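Lovastatin nonaketide synthase, polyketide synthase component (Aspergillus terreus, PDB 7CPX) assembles the dihydromonacolin L chain of lovastatin from nine malonyl-CoA units, working as a homodimeric iterative polyketide synthase with its partner enzyme lovC. Local coordinates at residues I270-V275 with A301-D306; G572-L577 with Q611-G616; N1659-I1664 with E1774-L1779; L2010-R2015 with R2022-R2027. The protein carries 2 engineered substitutions. One frame throughout, in Å; residues are numbered along the deposited sequence.

Contact 1 (I270-V275 with A301-D306); sequences IRETGV and AQAGLD
Arg-271 and Ala-303 are joined by a side-on grip that links strand 268-277 to the C-terminal end of helix 289-302 in the thiolase fold of the ketosynthase. The guanidinium takes the Ala-303 carbonyl with two nitrogens: NE lies 2.8 Å and NH2 2.7 Å from Ala-303 O. The oxygen sits 13° out of the guanidinium plane, and the two donors arrive from one face of the carbonyl plane, each tilted from it by about 26°. Over one guanidinium face lies Leu-305 CD2, 3.3 Å from Arg-271 NH1. CG of Arg-271 opposes its backbone N (chi1 176°) and the chain runs extended to NE, which carries the charge past the Ala-303 methyl to the carbonyl beyond. Glu-272 makes the second polar link: its OE2 accepts from Gln-302 NE2, with carboxylate and amide planes nearly perpendicular, although the modelled 2.4 Å separation between those atoms is too short to trust.

Two backbone features set this up. A classic beta bulge, with Arg-271 and Glu-272 both facing Ile-444, turns both side chains toward the helix end. A Schellman motif, with Gly-304 at positive phi, closes that end, next to the carbonyl that the arginine grips. Further out, Glu-446 pairs with Arg-271 NH1 and Arg-196 with Glu-272 OE1. Between the two polar links, Glu-272 CB rests 3.6 Å from Ala-303 CB.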
loop_
_atom_site.group_PDB
_atom_site.type_symbol
_atom_site.label_atom_id
_atom_site.label_comp_id
_atom_site.label_asym_id
_atom_site.label_seq_id
_atom_site.Cartn_x
_atom_site.Cartn_y
_atom_site.Cartn_z
ATOM N N ILE A 270 -11.427 26.250 -48.186
ATOM C CA ILE A 270 -11.494 27.067 -46.980
ATOM C C ILE A 270 -11.265 28.509 -47.425
ATOM O O ILE A 270 -10.127 28.943 -47.621
ATOM C CB ILE A 270 -10.475 26.624 -45.930
ATOM C CG1 ILE A 270 -10.691 25.151 -45.582
ATOM C CG2 ILE A 270 -10.598 27.478 -44.683
ATOM C CD1 ILE A 270 -9.692 24.603 -44.597
ATOM N N ARG A 271 -12.360 29.245 -47.615
ATOM C CA ARG A 271 -12.262 30.620 -48.086
ATOM C C ARG A 271 -11.643 31.522 -47.029
ATOM O O ARG A 271 -10.816 32.384 -47.347
ATOM C CB ARG A 271 -13.650 31.122 -48.478
ATOM C CG ARG A 271 -13.703 32.573 -48.903
ATOM C CD ARG A 271 -15.031 32.884 -49.566
ATOM N NE ARG A 271 -15.117 34.266 -50.021
ATOM C CZ ARG A 271 -16.010 34.713 -50.893
ATOM N NH1 ARG A 271 -16.892 33.902 -51.455
ATOM N NH2 ARG A 271 -16.014 36.002 -51.216
ATOM N N GLU A 272 -12.029 31.340 -45.771
ATOM C CA GLU A 272 -11.515 32.165 -44.689
ATOM C C GLU A 272 -11.685 31.412 -43.381
ATOM O O GLU A 272 -12.621 30.626 -43.219
ATOM C CB GLU A 272 -12.237 33.515 -44.629
ATOM C CG GLU A 272 -11.669 34.488 -43.611
ATOM C CD GLU A 272 -10.259 34.927 -43.945
ATOM O OE1 GLU A 272 -9.795 34.641 -45.069
ATOM O OE2 GLU A 272 -9.610 35.556 -43.082
ATOM N N THR A 273 -10.767 31.664 -42.450
ATOM C CA THR A 273 -10.789 31.015 -41.141
ATOM C C THR A 273 -10.357 32.047 -40.104
ATOM O O THR A 273 -9.160 32.246 -39.878
ATOM C CB THR A 273 -9.885 29.791 -41.109
ATOM O OG1 THR A 273 -10.200 28.935 -42.214
ATOM C CG2 THR A 273 -10.081 29.023 -39.813
ATOM N N GLY A 274 -11.332 32.696 -39.480
ATOM C CA GLY A 274 -11.052 33.638 -38.421
ATOM C C GLY A 274 -11.027 32.964 -37.062
ATOM O O GLY A 274 -11.669 31.940 -36.842
ATOM N N VAL A 275 -10.261 33.551 -36.149
ATOM C CA VAL A 275 -10.156 33.071 -34.779
ATOM C C VAL A 275 -10.309 34.264 -33.852
ATOM O O VAL A 275 -9.621 35.279 -34.021
ATOM C CB VAL A 275 -8.822 32.353 -34.522
ATOM C CG1 VAL A 275 -8.750 31.875 -33.087
ATOM C CG2 VAL A 275 -8.667 31.189 -35.475
ATOM N N ALA A 301 -16.389 39.127 -43.354
ATOM C CA ALA A 301 -15.843 40.351 -43.928
ATOM C C ALA A 301 -14.476 40.103 -44.549
ATOM O O ALA A 301 -14.182 40.594 -45.645
ATOM C CB ALA A 301 -15.756 41.439 -42.858
ATOM N N GLN A 302 -13.625 39.339 -43.862
ATOM C CA GLN A 302 -12.310 39.015 -44.405
ATOM C C GLN A 302 -12.438 38.204 -45.685
ATOM O O GLN A 302 -11.651 38.378 -46.624
ATOM C CB GLN A 302 -11.493 38.252 -43.364
ATOM C CG GLN A 302 -11.131 39.079 -42.142
ATOM C CD GLN A 302 -10.665 38.238 -40.964
ATOM O OE1 GLN A 302 -10.720 38.683 -39.818
ATOM N NE2 GLN A 302 -10.200 37.023 -41.239
ATOM N N ALA A 303 -13.427 37.312 -45.741
ATOM C CA ALA A 303 -13.680 36.528 -46.941
ATOM C C ALA A 303 -14.266 37.361 -48.071
ATOM O O ALA A 303 -14.400 36.849 -49.187
ATOM C CB ALA A 303 -14.630 35.373 -46.621
ATOM N N GLY A 304 -14.618 38.618 -47.814
ATOM C CA GLY A 304 -15.323 39.407 -48.801
ATOM C C GLY A 304 -16.791 39.075 -48.903
ATOM O O GLY A 304 -17.408 39.343 -49.938
ATOM N N LEU A 305 -17.369 38.494 -47.856
ATOM C CA LEU A 305 -18.754 38.047 -47.849
ATOM C C LEU A 305 -19.582 38.965 -46.963
ATOM O O LEU A 305 -19.202 39.241 -45.820
ATOM C CB LEU A 305 -18.851 36.605 -47.348
ATOM C CG LEU A 305 -18.254 35.544 -48.270
ATOM C CD1 LEU A 305 -18.247 34.192 -47.587
ATOM C CD2 LEU A 305 -19.030 35.474 -49.570
ATOM N N ASP A 306 -20.708 39.434 -47.491
ATOM C CA ASP A 306 -21.635 40.246 -46.715
ATOM C C ASP A 306 -22.534 39.328 -45.897
ATOM O O ASP A 306 -23.274 38.513 -46.458
ATOM C CB ASP A 306 -22.465 41.139 -47.632
ATOM C CG ASP A 306 -21.613 42.095 -48.443
ATOM O OD1 ASP A 306 -20.536 42.495 -47.952
ATOM O OD2 ASP A 306 -22.019 42.447 -49.570
#

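Contact 2 (G572-L577 with Q611-G616); sequences GMLKNL and QFMLEG
Met-613 lays its extended side chain against the turn that precedes helix 575-578, overlapping the Met-573 carbonyl and Leu-574. Its CG is 3.2 Å from Met-573 O, and its SD lies 3.8 Å from Leu-574 CB. The Met-613 and Leu-574 side chains run side by side in the same direction, so their ends also meet, Met-613 CE against Leu-574 CD1 at 3.9 Å. Both side chains also touch Val-634 of helix 624-644, inside the malonyl-CoA:ACP transacylase domain.

The backbones on both sides are tightly turned. Gly-572 to Lys-575 is a type II beta turn that leaves Leu-574 at the N-cap position of the short helix, while Met-613 is the centre of an inverse gamma turn. Lys-575 has CG wedged between its backbone N and carbonyl carbon (chi1 63°), which folds the chain back over the turn, and NZ bonds to Gly-572 O at 3.2 Å. Its CB meanwhile packs against the peptide of Leu-614, 3.9 Å from Leu-614 C.

At the outer edge Glu-615 stretches alongside the first turn of the helix. Asn-576 ND2 gives its OE2 a weak hydrogen bond of 3.3 Å, the amide and carboxylate planes standing 52° apart. Lys-575 O is equally close to that OE2, but both are acceptors and do not bond. Cohesion therefore rests chiefly on the thioether and aliphatic overlap around Met-613; the polar link to the exposed Glu-615 is slight, and the lysine's ammonium bonds within its own turn and makes no bond across the contact.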
loop_
_atom_site.group_PDB
_atom_site.type_symbol
_atom_site.label_atom_id
_atom_site.label_comp_id
_atom_site.label_asym_id
_atom_site.label_seq_id
_atom_site.Cartn_x
_atom_site.Cartn_y
_atom_site.Cartn_z
ATOM N N GLY A 572 2.575 -10.969 -85.630
ATOM C CA GLY A 572 1.551 -10.093 -85.080
ATOM C C GLY A 572 2.039 -9.157 -83.996
ATOM O O GLY A 572 1.357 -8.982 -82.978
ATOM N N MET A 573 3.207 -8.550 -84.185
ATOM C CA MET A 573 3.699 -7.572 -83.226
ATOM C C MET A 573 2.979 -6.241 -83.409
ATOM O O MET A 573 2.628 -5.845 -84.523
ATOM C CB MET A 573 5.207 -7.379 -83.382
ATOM C CG MET A 573 6.031 -8.630 -83.114
ATOM S SD MET A 573 6.602 -8.787 -81.409
ATOM C CE MET A 573 5.089 -9.243 -80.567
ATOM N N LEU A 574 2.754 -5.549 -82.292
ATOM C CA LEU A 574 2.050 -4.273 -82.215
ATOM C C LEU A 574 0.583 -4.380 -82.605
ATOM O O LEU A 574 -0.089 -3.347 -82.707
ATOM C CB LEU A 574 2.692 -3.190 -83.095
ATOM C CG LEU A 574 4.123 -2.747 -82.785
ATOM C CD1 LEU A 574 4.473 -1.526 -83.626
ATOM C CD2 LEU A 574 4.312 -2.455 -81.305
ATOM N N LYS A 575 0.056 -5.586 -82.825
ATOM C CA LYS A 575 -1.337 -5.712 -83.239
ATOM C C LYS A 575 -2.271 -5.145 -82.178
ATOM O O LYS A 575 -3.237 -4.441 -82.494
ATOM C CB LYS A 575 -1.668 -7.176 -83.529
ATOM C CG LYS A 575 -1.553 -8.097 -82.324
ATOM C CD LYS A 575 -1.800 -9.545 -82.709
ATOM C CE LYS A 575 -1.802 -10.452 -81.490
ATOM N NZ LYS A 575 -0.492 -10.447 -80.783
ATOM N N ASN A 576 -1.997 -5.441 -80.907
ATOM C CA ASN A 576 -2.837 -4.923 -79.834
ATOM C C ASN A 576 -2.548 -3.449 -79.568
ATOM O O ASN A 576 -3.472 -2.664 -79.326
ATOM C CB ASN A 576 -2.632 -5.750 -78.566
ATOM C CG ASN A 576 -2.738 -7.239 -78.821
ATOM O OD1 ASN A 576 -1.793 -7.991 -78.581
ATOM N ND2 ASN A 576 -3.893 -7.675 -79.310
ATOM N N LEU A 577 -1.273 -3.054 -79.615
ATOM C CA LEU A 577 -0.929 -1.650 -79.407
ATOM C C LEU A 577 -1.559 -0.766 -80.473
ATOM O O LEU A 577 -2.113 0.296 -80.164
ATOM C CB LEU A 577 0.590 -1.476 -79.403
ATOM C CG LEU A 577 1.303 -1.676 -78.063
ATOM C CD1 LEU A 577 2.797 -1.849 -78.277
ATOM C CD2 LEU A 577 1.040 -0.502 -77.136
ATOM N N GLN A 611 -1.417 -4.971 -93.018
ATOM C CA GLN A 611 -1.571 -6.280 -93.642
ATOM C C GLN A 611 -1.119 -7.396 -92.708
ATOM O O GLN A 611 -1.714 -8.478 -92.697
ATOM C CB GLN A 611 -0.781 -6.337 -94.952
ATOM C CG GLN A 611 -1.290 -5.384 -96.021
ATOM C CD GLN A 611 -0.384 -5.335 -97.235
ATOM O OE1 GLN A 611 0.624 -6.038 -97.301
ATOM N NE2 GLN A 611 -0.738 -4.499 -98.205
ATOM N N PHE A 612 -0.073 -7.146 -91.924
ATOM C CA PHE A 612 0.473 -8.144 -91.014
ATOM C C PHE A 612 0.316 -7.787 -89.545
ATOM O O PHE A 612 0.178 -8.693 -88.721
ATOM C CB PHE A 612 1.963 -8.378 -91.310
ATOM C CG PHE A 612 2.215 -9.062 -92.623
ATOM C CD1 PHE A 612 2.224 -10.444 -92.708
ATOM C CD2 PHE A 612 2.438 -8.325 -93.774
ATOM C CE1 PHE A 612 2.453 -11.078 -93.914
ATOM C CE2 PHE A 612 2.667 -8.952 -94.982
ATOM C CZ PHE A 612 2.676 -10.330 -95.052
ATOM N N MET A 613 0.333 -6.501 -89.192
ATOM C CA MET A 613 0.083 -6.074 -87.816
ATOM C C MET A 613 -1.424 -5.968 -87.573
ATOM O O MET A 613 -1.970 -4.913 -87.255
ATOM C CB MET A 613 0.784 -4.751 -87.536
ATOM C CG MET A 613 2.300 -4.842 -87.515
ATOM S SD MET A 613 3.063 -3.322 -86.914
ATOM C CE MET A 613 4.782 -3.810 -86.819
ATOM N N LEU A 614 -2.095 -7.106 -87.734
ATOM C CA LEU A 614 -3.543 -7.196 -87.629
ATOM C C LEU A 614 -3.921 -8.217 -86.567
ATOM O O LEU A 614 -3.338 -9.303 -86.499
ATOM C CB LEU A 614 -4.165 -7.590 -88.973
ATOM C CG LEU A 614 -3.852 -6.663 -90.148
ATOM C CD1 LEU A 614 -4.385 -7.248 -91.445
ATOM C CD2 LEU A 614 -4.430 -5.278 -89.907
ATOM N N GLU A 615 -4.901 -7.861 -85.740
ATOM C CA GLU A 615 -5.401 -8.788 -84.736
ATOM C C GLU A 615 -6.180 -9.917 -85.399
ATOM O O GLU A 615 -6.810 -9.741 -86.445
ATOM C CB GLU A 615 -6.292 -8.059 -83.730
ATOM C CG GLU A 615 -5.574 -6.985 -82.931
ATOM C CD GLU A 615 -6.470 -6.340 -81.891
ATOM O OE1 GLU A 615 -7.704 -6.511 -81.981
ATOM O OE2 GLU A 615 -5.941 -5.666 -80.983
ATOM N N GLY A 616 -6.131 -11.088 -84.778
ATOM C CA GLY A 616 -6.808 -12.262 -85.326
ATOM C C GLY A 616 -6.015 -13.008 -86.373
ATOM O O GLY A 616 -5.911 -14.236 -86.314
#

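Contact 3 (N1659-I1664 with E1774-L1779); sequences NDIKAI and EQVLRL
Ile-1664 and Glu-1774 meet through aliphatic carbon, not through a flat group: Ile-1664 CD1 touches Glu-1774 CG at 3.7 Å, and no ring or amide face enters the contact. The Glu-1774 carboxylate begins at the very next atom, CD, but does not make the contact; its extended chain crosses the isoleucine at about a right angle.

The centre belongs to Leu-1777, whose two methyls divide between residues one helical turn apart. CD1 lies 3.7 Å from Ile-1661 CG2, and CD2 lies 3.9 Å from Ile-1664 CB. Both torsions make this fork: chi1 of -62° sets CG opposite the carbonyl carbon, and chi2 of -46° then directs the two methyls to the two isoleucines. Alongside, Val-1776 CG1 approaches Ile-1661 CG1 at 3.8 Å, the two side chains crossing almost perpendicularly. No hydrogen bond spans the two segments, so the association is wholly apolar across them, and it grades from buried at Ile-1661, Val-1776 and Leu-1777 to exposed at Ile-1664 and Glu-1774.

The short helical segments approach to 9.9 Å between axes and cross at -62°, an inclined packing with Leu-1777 set against both isoleucines. Ile-1661 and Val-1776 both rest on Val-1692 of strand 1689-1693, which shows that helices 1652-1664 and 1775-1784 lie on the same face of the sheet. Its parallel part, ordered 1670-1673, 1644-1647, 1689-1693, 1720-1728, 1755-1761, is consistent with a truncated Rossmann-like fold, as in the structural half of polyketide synthase ketoreductases.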
loop_
_atom_site.group_PDB
_atom_site.type_symbol
_atom_site.label_atom_id
_atom_site.label_comp_id
_atom_site.label_asym_id
_atom_site.label_seq_id
_atom_site.Cartn_x
_atom_site.Cartn_y
_atom_site.Cartn_z
ATOM N N ASN A 1659 -46.694 27.850 79.206
ATOM C CA ASN A 1659 -46.650 28.951 80.163
ATOM C C ASN A 1659 -45.461 29.863 79.891
ATOM O O ASN A 1659 -45.570 31.092 79.999
ATOM C CB ASN A 1659 -46.598 28.405 81.588
ATOM C CG ASN A 1659 -47.872 27.684 81.981
ATOM O OD1 ASN A 1659 -48.947 27.968 81.453
ATOM N ND2 ASN A 1659 -47.759 26.747 82.915
ATOM N N ASP A 1660 -44.313 29.279 79.540
ATOM C CA ASP A 1660 -43.145 30.085 79.204
ATOM C C ASP A 1660 -43.393 30.916 77.953
ATOM O O ASP A 1660 -42.943 32.062 77.862
ATOM C CB ASP A 1660 -41.925 29.186 79.016
ATOM C CG ASP A 1660 -41.597 28.383 80.259
ATOM O OD1 ASP A 1660 -42.332 28.510 81.261
ATOM O OD2 ASP A 1660 -40.605 27.625 80.235
ATOM N N ILE A 1661 -44.098 30.349 76.972
ATOM C CA ILE A 1661 -44.457 31.102 75.774
ATOM C C ILE A 1661 -45.350 32.276 76.141
ATOM O O ILE A 1661 -45.152 33.403 75.671
ATOM C CB ILE A 1661 -45.136 30.173 74.751
ATOM C CG1 ILE A 1661 -44.088 29.301 74.058
ATOM C CG2 ILE A 1661 -45.941 30.981 73.739
ATOM C CD1 ILE A 1661 -44.670 28.134 73.290
ATOM N N LYS A 1662 -46.348 32.032 76.992
ATOM C CA LYS A 1662 -47.241 33.110 77.403
ATOM C C LYS A 1662 -46.474 34.215 78.119
ATOM O O LYS A 1662 -46.685 35.403 77.851
ATOM C CB LYS A 1662 -48.345 32.564 78.306
ATOM C CG LYS A 1662 -49.390 31.732 77.589
ATOM C CD LYS A 1662 -50.494 31.308 78.545
ATOM C CE LYS A 1662 -51.635 30.623 77.815
ATOM N NZ LYS A 1662 -52.737 30.241 78.742
ATOM N N ALA A 1663 -45.576 33.841 79.032
ATOM C CA ALA A 1663 -44.862 34.842 79.819
ATOM C C ALA A 1663 -43.854 35.608 78.970
ATOM O O ALA A 1663 -43.714 36.828 79.112
ATOM C CB ALA A 1663 -44.162 34.173 81.001
ATOM N N ILE A 1664 -43.146 34.911 78.082
ATOM C CA ILE A 1664 -42.055 35.519 77.329
ATOM C C ILE A 1664 -42.523 36.187 76.042
ATOM O O ILE A 1664 -41.847 37.103 75.551
ATOM C CB ILE A 1664 -40.984 34.463 77.001
ATOM C CG1 ILE A 1664 -40.430 33.849 78.290
ATOM C CG2 ILE A 1664 -39.861 35.083 76.183
ATOM C CD1 ILE A 1664 -39.706 32.537 78.084
ATOM N N GLU A 1774 -37.179 30.052 75.634
ATOM C CA GLU A 1774 -36.921 31.392 75.111
ATOM C C GLU A 1774 -36.601 31.421 73.622
ATOM O O GLU A 1774 -36.473 32.514 73.059
ATOM C CB GLU A 1774 -35.773 32.097 75.850
ATOM C CG GLU A 1774 -36.085 32.460 77.290
ATOM C CD GLU A 1774 -34.913 33.117 77.991
ATOM O OE1 GLU A 1774 -33.851 33.279 77.352
ATOM O OE2 GLU A 1774 -35.053 33.474 79.179
ATOM N N GLN A 1775 -36.469 30.270 72.959
ATOM C CA GLN A 1775 -36.098 30.247 71.552
ATOM C C GLN A 1775 -37.273 30.018 70.614
ATOM O O GLN A 1775 -37.209 30.452 69.460
ATOM C CB GLN A 1775 -35.041 29.163 71.296
ATOM C CG GLN A 1775 -34.143 29.446 70.099
ATOM C CD GLN A 1775 -34.322 28.440 68.979
ATOM O OE1 GLN A 1775 -34.450 27.241 69.220
ATOM N NE2 GLN A 1775 -34.334 28.928 67.745
ATOM N N VAL A 1776 -38.336 29.355 71.070
ATOM C CA VAL A 1776 -39.504 29.172 70.213
ATOM C C VAL A 1776 -40.170 30.515 69.933
ATOM O O VAL A 1776 -40.664 30.755 68.825
ATOM C CB VAL A 1776 -40.493 28.168 70.834
ATOM C CG1 VAL A 1776 -40.822 28.535 72.270
ATOM C CG2 VAL A 1776 -41.762 28.113 69.998
ATOM N N LEU A 1777 -40.197 31.409 70.924
ATOM C CA LEU A 1777 -40.661 32.768 70.661
ATOM C C LEU A 1777 -39.781 33.437 69.619
ATOM O O LEU A 1777 -40.276 34.123 68.715
ATOM C CB LEU A 1777 -40.662 33.595 71.948
ATOM C CG LEU A 1777 -41.564 33.179 73.114
ATOM C CD1 LEU A 1777 -42.961 32.837 72.626
ATOM C CD2 LEU A 1777 -40.966 32.022 73.906
ATOM N N ARG A 1778 -38.466 33.247 69.734
ATOM C CA ARG A 1778 -37.542 33.835 68.775
ATOM C C ARG A 1778 -37.812 33.318 67.371
ATOM O O ARG A 1778 -37.855 34.098 66.414
ATOM C CB ARG A 1778 -36.104 33.529 69.187
ATOM C CG ARG A 1778 -35.731 34.033 70.576
ATOM C CD ARG A 1778 -34.860 35.278 70.525
ATOM N NE ARG A 1778 -33.580 35.023 69.872
ATOM C CZ ARG A 1778 -33.283 35.354 68.622
ATOM N NH1 ARG A 1778 -34.148 35.990 67.846
ATOM N NH2 ARG A 1778 -32.086 35.041 68.135
ATOM N N LEU A 1779 -38.013 32.006 67.225
ATOM C CA LEU A 1779 -38.244 31.444 65.898
ATOM C C LEU A 1779 -39.601 31.869 65.348
ATOM O O LEU A 1779 -39.747 32.088 64.141
ATOM C CB LEU A 1779 -38.136 29.919 65.949
ATOM C CG LEU A 1779 -38.097 29.203 64.596
ATOM C CD1 LEU A 1779 -36.914 29.679 63.768
ATOM C CD2 LEU A 1779 -38.046 27.694 64.784
#

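Contact 4 (L2010-R2015 with R2022-R2027); sequences LTLHAR and RRVLPR
Leu-2010 and Leu-2012 converge on Leu-2025 through different first torsions, at the edge of a Rossmann-like parallel sheet. Leu-2010 turns CG away from its backbone N (chi1 176°), whereas Leu-2012 sets CG opposite its carbonyl carbon (chi1 -60°). Their methyls then meet the same methyl, Leu-2025 CD2, which lies 3.6 Å from Leu-2010 CD2 and 3.8 Å from Leu-2012 CD1. Each of the two crosses Leu-2025 at about a right angle.

The short, weakly bonded strand 2010-2011 is one edge strand of five, ordered 3-2-1-4-5, and helix 2018-2024 follows it closely. Val-2024, at the end of that helix, slides past Leu-2012 in the opposite direction, Val-2024 CG2 to Leu-2012 CD2 at 3.6 Å. No hydrogen bond joins the two segments, so apolar packing, mostly of methyls, carries the contact. Met-2048 touches Leu-2012 and Leu-2025 and continues the apolar patch onto helix 2041-2051.

Around it the polar groups look elsewhere. Arg-2023 forms salt bridges with Glu-2203 and Glu-1106 of the second subunit, and His-2013 NE2 is hydrogen-bonded to the His-1100 carbonyl of that subunit, so this edge of the sheet also lies at the dimer interface. Just past the helix, Arg-2027 returns side-on to Arg-2022 O: NE, at 3.2 Å, lies in the carbonyl plane on a lone pair, while NH2, at 3.1 Å, stands 56° out of it.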
loop_
_atom_site.group_PDB
_atom_site.type_symbol
_atom_site.label_atom_id
_atom_site.label_comp_id
_atom_site.label_asym_id
_atom_site.label_seq_id
_atom_site.Cartn_x
_atom_site.Cartn_y
_atom_site.Cartn_z
ATOM N N LEU A 2010 22.657 -22.748 33.426
ATOM C CA LEU A 2010 22.903 -22.976 32.005
ATOM C C LEU A 2010 22.740 -21.642 31.291
ATOM O O LEU A 2010 21.626 -21.232 30.956
ATOM C CB LEU A 2010 21.949 -24.030 31.455
ATOM C CG LEU A 2010 22.034 -24.293 29.950
ATOM C CD1 LEU A 2010 23.446 -24.678 29.540
ATOM C CD2 LEU A 2010 21.050 -25.376 29.546
ATOM N N THR A 2011 23.857 -20.959 31.049
ATOM C CA THR A 2011 23.836 -19.591 30.534
ATOM C C THR A 2011 23.430 -19.619 29.064
ATOM O O THR A 2011 24.255 -19.555 28.150
ATOM C CB THR A 2011 25.192 -18.923 30.721
ATOM O OG1 THR A 2011 26.214 -19.734 30.130
ATOM C CG2 THR A 2011 25.492 -18.725 32.201
ATOM N N LEU A 2012 22.123 -19.717 28.839
ATOM C CA LEU A 2012 21.575 -19.622 27.498
ATOM C C LEU A 2012 21.564 -18.164 27.051
ATOM O O LEU A 2012 22.066 -17.268 27.736
ATOM C CB LEU A 2012 20.168 -20.213 27.453
ATOM C CG LEU A 2012 20.026 -21.684 27.839
ATOM C CD1 LEU A 2012 18.569 -22.100 27.771
ATOM C CD2 LEU A 2012 20.872 -22.564 26.938
ATOM N N HIS A 2013 20.984 -17.923 25.881
ATOM C CA HIS A 2013 20.851 -16.579 25.345
ATOM C C HIS A 2013 19.542 -16.485 24.581
ATOM O O HIS A 2013 19.136 -17.441 23.914
ATOM C CB HIS A 2013 22.019 -16.224 24.421
ATOM C CG HIS A 2013 22.147 -14.760 24.140
ATOM N ND1 HIS A 2013 21.235 -14.065 23.376
ATOM C CD2 HIS A 2013 23.083 -13.858 24.520
ATOM C CE1 HIS A 2013 21.601 -12.798 23.299
ATOM N NE2 HIS A 2013 22.721 -12.646 23.985
ATOM N N ALA A 2014 18.887 -15.335 24.679
ATOM C CA ALA A 2014 17.686 -15.114 23.895
ATOM C C ALA A 2014 18.022 -15.183 22.412
ATOM O O ALA A 2014 19.143 -14.883 21.992
ATOM C CB ALA A 2014 17.060 -13.764 24.239
ATOM N N ARG A 2015 17.042 -15.604 21.618
ATOM C CA ARG A 2015 17.194 -15.793 20.180
ATOM C C ARG A 2015 18.144 -16.936 19.840
ATOM O O ARG A 2015 18.651 -17.007 18.717
ATOM C CB ARG A 2015 17.662 -14.503 19.495
ATOM C CG ARG A 2015 16.599 -13.424 19.436
ATOM C CD ARG A 2015 17.209 -12.036 19.501
ATOM N NE ARG A 2015 17.413 -11.594 20.875
ATOM C CZ ARG A 2015 16.474 -11.037 21.628
ATOM N NH1 ARG A 2015 15.243 -10.852 21.178
ATOM N NH2 ARG A 2015 16.777 -10.656 22.866
ATOM N N ARG A 2022 19.001 -28.015 21.510
ATOM C CA ARG A 2022 19.134 -29.467 21.503
ATOM C C ARG A 2022 20.520 -29.883 21.970
ATOM O O ARG A 2022 20.669 -30.846 22.729
ATOM C CB ARG A 2022 18.861 -30.017 20.103
ATOM C CG ARG A 2022 17.398 -30.018 19.702
ATOM C CD ARG A 2022 17.196 -30.641 18.330
ATOM N NE ARG A 2022 15.784 -30.785 17.996
ATOM C CZ ARG A 2022 15.046 -29.848 17.414
ATOM N NH1 ARG A 2022 15.554 -28.672 17.085
ATOM N NH2 ARG A 2022 13.766 -30.098 17.158
ATOM N N ARG A 2023 21.548 -29.163 21.521
ATOM C CA ARG A 2023 22.913 -29.508 21.900
ATOM C C ARG A 2023 23.133 -29.350 23.401
ATOM O O ARG A 2023 23.771 -30.202 24.031
ATOM C CB ARG A 2023 23.906 -28.643 21.126
ATOM C CG ARG A 2023 25.357 -29.025 21.353
ATOM C CD ARG A 2023 26.303 -28.129 20.575
ATOM N NE ARG A 2023 26.363 -26.781 21.126
ATOM C CZ ARG A 2023 27.071 -26.441 22.196
ATOM N NH1 ARG A 2023 27.772 -27.335 22.874
ATOM N NH2 ARG A 2023 27.075 -25.173 22.596
ATOM N N VAL A 2024 22.616 -28.277 23.991
ATOM C CA VAL A 2024 22.936 -27.921 25.368
ATOM C C VAL A 2024 21.861 -28.387 26.343
ATOM O O VAL A 2024 22.181 -28.890 27.420
ATOM C CB VAL A 2024 23.168 -26.399 25.488
ATOM C CG1 VAL A 2024 24.244 -25.950 24.516
ATOM C CG2 VAL A 2024 21.877 -25.633 25.257
ATOM N N LEU A 2025 20.589 -28.225 25.997
ATOM C CA LEU A 2025 19.533 -28.537 26.947
ATOM C C LEU A 2025 19.560 -30.024 27.294
ATOM O O LEU A 2025 19.681 -30.868 26.398
ATOM C CB LEU A 2025 18.159 -28.167 26.383
ATOM C CG LEU A 2025 17.888 -26.691 26.091
ATOM C CD1 LEU A 2025 16.419 -26.492 25.775
ATOM C CD2 LEU A 2025 18.302 -25.812 27.255
ATOM N N PRO A 2026 19.452 -30.384 28.574
ATOM C CA PRO A 2026 19.385 -31.807 28.926
ATOM C C PRO A 2026 18.128 -32.451 28.365
ATOM O O PRO A 2026 17.068 -31.827 28.287
ATOM C CB PRO A 2026 19.380 -31.796 30.459
ATOM C CG PRO A 2026 18.851 -30.456 30.824
ATOM C CD PRO A 2026 19.335 -29.520 29.761
ATOM N N ARG A 2027 18.256 -33.719 27.972
ATOM C CA ARG A 2027 17.142 -34.441 27.376
ATOM C C ARG A 2027 16.249 -35.116 28.407
ATOM O O ARG A 2027 15.182 -35.620 28.039
ATOM C CB ARG A 2027 17.666 -35.487 26.389
ATOM C CG ARG A 2027 18.579 -34.923 25.308
ATOM C CD ARG A 2027 17.897 -33.815 24.517
ATOM N NE ARG A 2027 18.717 -33.350 23.405
ATOM C CZ ARG A 2027 18.733 -33.902 22.199
ATOM N NH1 ARG A 2027 17.990 -34.959 21.910
ATOM N NH2 ARG A 2027 19.515 -33.381 21.258
#

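The four contacts share no helix or strand and follow one another along the chain; even the nearest two, contacts 1 and 2, have centres about 60 Å apart. Contact 1 is the buried one, and also the one in which charged and amide groups bridge a strand and a helix end. The others are partly buried. Contact 2 joins turn to turn with a thioether and a weak amide-carboxylate bond, whereas contacts 3 and 4 are apolar throughout across their segments, one between two helices on a sheet face, the other at a sheet edge. Contacts 1 and 4 lie within reach of the second subunit; contacts 2 and 3 touch no other chain.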